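N-acetylmuramoyl-L-alanine amidase XlyA (PDB 3RDR) hydrolyses the amide link between N-acetylmuramoyl residues and L-amino acids in bacterial cell-wall peptidoglycan, here represented by its zinc-binding catalytic domain. Local coordinates at residues A[48-53]-A[57-62]. Numbering follows the deposited sequence.
Sequences RYLKNP and TSWHFT
Thr62 OG1 is gripped by two nitrogens: Trp59 NE1, which lies 2.7 Å from it and donates a nearly straight hydrogen bond, and NE2 of His71. Because OG1 lies only 9° out of the indole plane, the bond fixes the rotation of the ring that Leu50 of helix 43-50 meets. Both methyls of Leu50 sit over one face of that indole. CD1 stands 4.0 Å from the centroid of the six-membered ring and 20° off its normal, a CH-pi contact, while CD2 lies 3.8 Å from Trp59 CH2. The two side chains run at about a right angle to each other. Leu50 CD2 also touches Thr57 O at 3.4 Å, a van der Waals contact with the backbone ahead of the strand. On the tryptophan side, chi1 of 53° places CG between the backbone N and the carbonyl carbon, which carries NE1 toward Thr62, three residues later in the chain. Ser58 OG is held separately, by Asn18 O and Trp79 N. The contact closes the short connection from helix 43-50 to strand 61-63 in the T7 lysozyme fold of Amidase_2 enzymes, about 8 Å from the zinc ion bound by His32, His133 and Cys141 at the Trp59 side chain.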
# COMPACT_ATOMS: atom_id res chain seq x y z
N ARG A 48 -3.76 0.35 13.55
CA ARG A 48 -3.87 1.07 14.81
C ARG A 48 -2.99 2.32 14.77
O ARG A 48 -3.42 3.40 15.17
CB ARG A 48 -3.46 0.17 15.98
CG ARG A 48 -3.65 0.80 17.35
CD ARG A 48 -3.43 -0.19 18.50
NE ARG A 48 -2.02 -0.58 18.67
CZ ARG A 48 -1.43 -1.60 18.06
NH1 ARG A 48 -2.12 -2.37 17.22
NH2 ARG A 48 -0.15 -1.87 18.29
N TYR A 49 -1.76 2.16 14.29
CA TYR A 49 -0.85 3.29 14.20
C TYR A 49 -1.41 4.44 13.36
O TYR A 49 -1.36 5.61 13.76
CB TYR A 49 0.49 2.86 13.61
CG TYR A 49 1.33 4.03 13.17
CD1 TYR A 49 2.00 4.83 14.09
CD2 TYR A 49 1.41 4.38 11.82
CE1 TYR A 49 2.73 5.96 13.69
CE2 TYR A 49 2.14 5.50 11.40
CZ TYR A 49 2.79 6.28 12.34
OH TYR A 49 3.50 7.40 11.94
N LEU A 50 -1.94 4.11 12.18
CA LEU A 50 -2.47 5.12 11.28
C LEU A 50 -3.61 5.96 11.84
O LEU A 50 -3.87 7.07 11.36
CB LEU A 50 -2.90 4.48 9.95
CG LEU A 50 -1.73 4.03 9.04
CD1 LEU A 50 -2.25 3.31 7.81
CD2 LEU A 50 -0.92 5.26 8.63
N LYS A 51 -4.27 5.47 12.88
CA LYS A 51 -5.37 6.21 13.48
C LYS A 51 -4.94 7.18 14.57
O LYS A 51 -5.77 7.87 15.16
CB LYS A 51 -6.45 5.25 13.99
CG LYS A 51 -7.07 4.44 12.85
CD LYS A 51 -8.47 3.95 13.16
CE LYS A 51 -8.48 2.88 14.23
NZ LYS A 51 -9.84 2.29 14.39
N ASN A 52 -3.63 7.25 14.85
CA ASN A 52 -3.12 8.18 15.85
C ASN A 52 -3.24 9.58 15.25
O ASN A 52 -2.78 9.83 14.14
CB ASN A 52 -1.65 7.89 16.18
CG ASN A 52 -1.49 6.90 17.32
OD1 ASN A 52 -2.15 7.03 18.35
ND2 ASN A 52 -0.60 5.93 17.14
N PRO A 53 -3.86 10.52 16.00
CA PRO A 53 -4.07 11.91 15.57
C PRO A 53 -2.85 12.66 15.04
O PRO A 53 -3.00 13.62 14.28
CB PRO A 53 -4.65 12.57 16.82
CG PRO A 53 -5.43 11.46 17.44
CD PRO A 53 -4.47 10.29 17.32
N THR A 57 1.31 10.47 7.41
CA THR A 57 1.38 9.62 6.23
C THR A 57 0.21 8.64 6.21
O THR A 57 -0.33 8.29 7.26
CB THR A 57 2.72 8.81 6.20
OG1 THR A 57 3.81 9.71 5.96
CG2 THR A 57 2.70 7.77 5.09
N SER A 58 -0.20 8.21 5.02
CA SER A 58 -1.31 7.27 4.91
C SER A 58 -1.36 6.60 3.55
O SER A 58 -0.94 7.18 2.54
CB SER A 58 -2.65 7.98 5.16
OG SER A 58 -2.93 8.91 4.13
N TRP A 59 -1.86 5.37 3.54
CA TRP A 59 -1.99 4.60 2.32
C TRP A 59 -3.26 3.76 2.46
O TRP A 59 -3.88 3.75 3.53
CB TRP A 59 -0.75 3.72 2.10
CG TRP A 59 -0.41 2.87 3.27
CD1 TRP A 59 -0.82 1.59 3.50
CD2 TRP A 59 0.38 3.26 4.40
NE1 TRP A 59 -0.33 1.16 4.71
CE2 TRP A 59 0.41 2.16 5.28
CE3 TRP A 59 1.07 4.43 4.75
CZ2 TRP A 59 1.11 2.19 6.49
CZ3 TRP A 59 1.77 4.45 5.96
CH2 TRP A 59 1.78 3.34 6.81
N HIS A 60 -3.64 3.06 1.40
CA HIS A 60 -4.89 2.30 1.40
C HIS A 60 -4.90 0.90 2.00
O HIS A 60 -5.82 0.55 2.74
CB HIS A 60 -5.42 2.26 -0.04
CG HIS A 60 -5.46 3.60 -0.69
ND1 HIS A 60 -6.58 4.41 -0.67
CD2 HIS A 60 -4.50 4.32 -1.31
CE1 HIS A 60 -6.30 5.56 -1.25
NE2 HIS A 60 -5.04 5.54 -1.64
N PHE A 61 -3.88 0.10 1.69
CA PHE A 61 -3.82 -1.28 2.17
C PHE A 61 -2.47 -1.68 2.79
O PHE A 61 -1.41 -1.34 2.26
CB PHE A 61 -4.07 -2.25 1.02
CG PHE A 61 -5.45 -2.20 0.43
CD1 PHE A 61 -6.53 -2.79 1.09
CD2 PHE A 61 -5.67 -1.63 -0.82
CE1 PHE A 61 -7.79 -2.83 0.50
CE2 PHE A 61 -6.93 -1.66 -1.42
CZ PHE A 61 -7.99 -2.26 -0.75
N THR A 62 -2.53 -2.42 3.89
CA THR A 62 -1.33 -2.94 4.51
C THR A 62 -1.52 -4.46 4.43
O THR A 62 -2.57 -4.98 4.82
CB THR A 62 -1.16 -2.52 5.98
OG1 THR A 62 -1.03 -1.10 6.05
CG2 THR A 62 0.11 -3.16 6.56